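Long-range contact in protein translation factor SUI1 homolog (Pyrococcus horikoshii, PDB 5ZCY), which probably acts as an archaeal translation initiation factor of the SUI1 family, with a likely role in binding mRNA: residues Gln21-Glu29 with Lys37-Glu45. Numbering follows the deposited sequence.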
loop_
_atom_site.group_PDB
_atom_site.type_symbol
_atom_site.label_atom_id
_atom_site.label_comp_id
_atom_site.label_asym_id
_atom_site.label_seq_id
_atom_site.Cartn_x
_atom_site.Cartn_y
_atom_site.Cartn_z
ATOM N N GLN A 21 3.576 -11.081 -12.514
ATOM C CA GLN A 21 2.334 -11.195 -11.788
ATOM C C GLN A 21 1.898 -9.817 -11.258
ATOM O O GLN A 21 2.658 -8.839 -11.282
ATOM C CB GLN A 21 2.468 -12.219 -10.662
ATOM C CG GLN A 21 3.512 -11.949 -9.588
ATOM C CD GLN A 21 3.779 -13.219 -8.792
ATOM O OE1 GLN A 21 2.906 -13.692 -8.047
ATOM N NE2 GLN A 21 4.961 -13.813 -8.987
ATOM N N GLN A 22 0.646 -9.732 -10.803
ATOM C CA GLN A 22 0.130 -8.543 -10.125
ATOM C C GLN A 22 0.741 -8.463 -8.729
ATOM O O GLN A 22 0.172 -8.869 -7.698
ATOM C CB GLN A 22 -1.391 -8.594 -10.019
ATOM C CG GLN A 22 -1.992 -7.967 -11.239
ATOM C CD GLN A 22 -3.444 -7.768 -11.036
ATOM O OE1 GLN A 22 -4.143 -8.754 -10.828
ATOM N NE2 GLN A 22 -3.912 -6.503 -11.052
ATOM N N ARG A 23 1.971 -8.047 -8.754
ATOM C CA ARG A 23 2.870 -8.252 -7.716
ATOM C C ARG A 23 2.522 -7.261 -6.593
ATOM O O ARG A 23 2.919 -7.660 -5.504
ATOM C CB ARG A 23 4.365 -8.120 -8.179
ATOM C CG ARG A 23 4.705 -6.978 -9.133
ATOM C CD ARG A 23 6.197 -6.794 -9.445
ATOM N NE ARG A 23 6.935 -6.313 -8.275
ATOM C CZ ARG A 23 6.789 -5.117 -7.691
ATOM N NH1 ARG A 23 5.957 -4.204 -8.156
ATOM N NH2 ARG A 23 7.520 -4.804 -6.632
ATOM N N ILE A 24 1.935 -6.048 -6.826
ATOM C CA ILE A 24 1.653 -5.201 -5.629
ATOM C C ILE A 24 0.238 -5.564 -5.144
ATOM O O ILE A 24 -0.681 -5.273 -5.845
ATOM C CB ILE A 24 1.800 -3.725 -5.883
ATOM C CG1 ILE A 24 3.288 -3.467 -6.289
ATOM C CG2 ILE A 24 1.451 -2.898 -4.685
ATOM C CD1 ILE A 24 3.447 -2.109 -6.890
ATOM N N LYS A 25 0.089 -6.192 -3.992
ATOM C CA LYS A 25 -1.145 -6.603 -3.447
ATOM C C LYS A 25 -1.578 -5.635 -2.372
ATOM O O LYS A 25 -0.786 -5.302 -1.522
ATOM C CB LYS A 25 -1.042 -7.972 -2.820
ATOM C CG LYS A 25 -0.534 -9.092 -3.679
ATOM C CD LYS A 25 -1.440 -9.240 -4.819
ATOM C CE LYS A 25 -1.229 -10.603 -5.512
ATOM N NZ LYS A 25 -1.814 -10.600 -6.874
ATOM N N VAL A 26 -2.844 -5.291 -2.378
ATOM C CA VAL A 26 -3.408 -4.383 -1.397
ATOM C C VAL A 26 -4.600 -5.112 -0.791
ATOM O O VAL A 26 -5.537 -5.477 -1.533
ATOM C CB VAL A 26 -3.826 -3.046 -1.937
ATOM C CG1 VAL A 26 -4.382 -2.130 -0.829
ATOM C CG2 VAL A 26 -2.711 -2.366 -2.703
ATOM N N TYR A 27 -4.626 -5.246 0.519
ATOM C CA TYR A 27 -5.721 -6.023 1.144
ATOM C C TYR A 27 -5.963 -5.494 2.534
ATOM O O TYR A 27 -5.188 -4.720 3.002
ATOM C CB TYR A 27 -5.384 -7.476 1.166
ATOM C CG TYR A 27 -4.119 -7.932 1.832
ATOM C CD1 TYR A 27 -2.941 -7.992 1.146
ATOM C CD2 TYR A 27 -4.075 -8.321 3.190
ATOM C CE1 TYR A 27 -1.730 -8.427 1.727
ATOM C CE2 TYR A 27 -2.895 -8.692 3.767
ATOM C CZ TYR A 27 -1.722 -8.796 3.048
ATOM O OH TYR A 27 -0.505 -9.196 3.527
ATOM N N ILE A 28 -6.984 -5.971 3.216
ATOM C CA ILE A 28 -7.347 -5.450 4.535
ATOM C C ILE A 28 -7.069 -6.469 5.553
ATOM O O ILE A 28 -7.266 -7.696 5.345
ATOM C CB ILE A 28 -8.856 -5.177 4.601
ATOM C CG1 ILE A 28 -9.269 -4.176 3.608
ATOM C CG2 ILE A 28 -9.289 -4.895 6.052
ATOM C CD1 ILE A 28 -8.578 -2.886 3.832
ATOM N N GLU A 29 -6.540 -6.043 6.696
ATOM C CA GLU A 29 -6.381 -6.871 7.931
ATOM C C GLU A 29 -7.172 -6.178 9.035
ATOM O O GLU A 29 -7.508 -4.995 9.010
ATOM C CB GLU A 29 -4.935 -7.041 8.360
ATOM C CG GLU A 29 -4.141 -8.042 7.509
ATOM C CD GLU A 29 -2.710 -8.294 7.914
ATOM O OE1 GLU A 29 -2.152 -7.544 8.732
ATOM O OE2 GLU A 29 -2.066 -9.270 7.313
ATOM N N LYS A 37 -7.181 -2.130 8.822
ATOM C CA LYS A 37 -5.928 -1.604 8.289
ATOM C C LYS A 37 -5.757 -2.095 6.861
ATOM O O LYS A 37 -6.150 -3.205 6.515
ATOM C CB LYS A 37 -4.740 -1.883 9.101
ATOM C CG LYS A 37 -4.495 -3.285 9.399
ATOM C CD LYS A 37 -3.342 -3.414 10.442
ATOM C CE LYS A 37 -2.884 -4.816 10.658
ATOM N NZ LYS A 37 -1.804 -4.781 11.738
ATOM N N THR A 38 -5.123 -1.267 6.045
ATOM C CA THR A 38 -4.801 -1.579 4.657
ATOM C C THR A 38 -3.338 -2.011 4.574
ATOM O O THR A 38 -2.470 -1.259 5.089
ATOM C CB THR A 38 -5.018 -0.410 3.765
ATOM O OG1 THR A 38 -6.355 0.031 3.819
ATOM C CG2 THR A 38 -4.676 -0.639 2.287
ATOM N N ILE A 39 -3.072 -3.170 3.982
ATOM C CA ILE A 39 -1.748 -3.689 3.827
ATOM C C ILE A 39 -1.392 -3.586 2.373
ATOM O O ILE A 39 -2.163 -3.918 1.480
ATOM C CB ILE A 39 -1.658 -5.189 4.227
ATOM C CG1 ILE A 39 -2.305 -5.450 5.591
ATOM C CG2 ILE A 39 -0.257 -5.732 4.076
ATOM C CD1 ILE A 39 -1.675 -4.658 6.689
ATOM N N ILE A 40 -0.168 -3.035 2.145
ATOM C CA ILE A 40 0.413 -3.021 0.733
ATOM C C ILE A 40 1.682 -3.911 0.787
ATOM O O ILE A 40 2.649 -3.596 1.538
ATOM C CB ILE A 40 0.792 -1.586 0.305
ATOM C CG1 ILE A 40 -0.420 -0.687 0.395
ATOM C CG2 ILE A 40 1.366 -1.619 -1.079
ATOM C CD1 ILE A 40 -0.003 0.774 0.518
ATOM N N GLU A 41 1.605 -4.963 0.019
ATOM C CA GLU A 41 2.703 -5.963 -0.025
ATOM C C GLU A 41 3.148 -6.109 -1.427
ATOM O O GLU A 41 2.454 -5.895 -2.395
ATOM C CB GLU A 41 2.146 -7.336 0.487
ATOM C CG GLU A 41 2.987 -8.489 0.897
ATOM C CD GLU A 41 1.944 -9.510 1.439
ATOM O OE1 GLU A 41 1.747 -9.537 2.612
ATOM O OE2 GLU A 41 1.207 -10.146 0.613
ATOM N N GLY A 42 4.443 -6.283 -1.646
ATOM C CA GLY A 42 4.972 -6.503 -2.988
ATOM C C GLY A 42 5.805 -5.423 -3.610
ATOM O O GLY A 42 6.438 -5.597 -4.690
ATOM N N ILE A 43 5.852 -4.263 -2.979
ATOM C CA ILE A 43 6.793 -3.240 -3.403
ATOM C C ILE A 43 8.191 -3.717 -2.998
ATOM O O ILE A 43 8.393 -4.124 -1.865
ATOM C CB ILE A 43 6.474 -1.912 -2.788
ATOM C CG1 ILE A 43 5.169 -1.366 -3.330
ATOM C CG2 ILE A 43 7.585 -0.876 -3.103
ATOM C CD1 ILE A 43 4.611 -0.161 -2.585
ATOM N N ASP A 44 9.152 -3.650 -3.914
ATOM C CA ASP A 44 10.487 -4.223 -3.705
ATOM C C ASP A 44 11.204 -3.372 -2.615
ATOM O O ASP A 44 11.568 -2.188 -2.831
ATOM C CB ASP A 44 11.207 -4.128 -5.033
ATOM C CG ASP A 44 12.588 -4.733 -5.016
ATOM O OD1 ASP A 44 13.213 -4.808 -3.960
ATOM O OD2 ASP A 44 12.982 -5.216 -6.125
ATOM N N GLU A 45 11.345 -3.977 -1.466
ATOM C CA GLU A 45 11.860 -3.335 -0.291
ATOM C C GLU A 45 13.384 -3.104 -0.431
ATOM O O GLU A 45 13.931 -2.265 0.252
ATOM C CB GLU A 45 11.447 -4.086 0.958
ATOM C CG GLU A 45 12.087 -5.425 1.082
ATOM C CD GLU A 45 11.765 -6.103 2.381
ATOM O OE1 GLU A 45 11.395 -7.271 2.277
ATOM O OE2 GLU A 45 11.887 -5.487 3.473
HETATM O O HOH W 1 -1.963 -7.622 11.398
#
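The beta hairpin of strands 24-30 and 36-41, at the centre of the mixed sheet of this SUI1-family alpha/beta fold, pairs K25, Y27 and E29 with E41, I39 and K37, in a ladder that turns one face to the helices and the other to a row of mostly charged and aromatic side chains. Each of these three is an antiparallel hydrogen-bonded pair, its two N-H...O bonds running in opposite directions; I39 N to Y27 O, at 2.8 Å, is nearly straight (178°). The non-hydrogen-bonded pairs V26-I40 and I28-T38 send their side chains to the other face, where V26 and I40 meet I82 of helix 82-88 and I40 also reaches L57 of helix 50-61. Here V26 CG1 presses on T38 CG2 at 3.5 Å, tight for two methyls, while I24 and I40 lie side by side through their CG2 atoms. T38 OG1 is satisfied by G76 O and H78 N.

On the face of K25, Y27, E29, K37, I39 and E41, Y27 has CG between its backbone N and carbonyl carbon (chi1 57°), which swings the ring across the strand over I39. I39 CB stands 3.9 Å from the ring centroid in a CH-pi contact, and the phenol donates a very short 2.5 Å bond from Y27 OH to E41 OE1, with ring and carboxylate planes 57° apart. A phenylalanine in place of Y27 would probably leave E41 OE1 without its short bond to the phenol, its link to R71 being long and weak. R71 of strand 71-75 forms a salt bridge with E29 OE2 and reaches Y27 OH weakly; K37 NZ forms a salt bridge with E73. E29 CG and CD pack on I39 CG1, while a water donates to E29 OE1 at 2.7 Å and weakly accepts from K37 NZ at 2.9 Å.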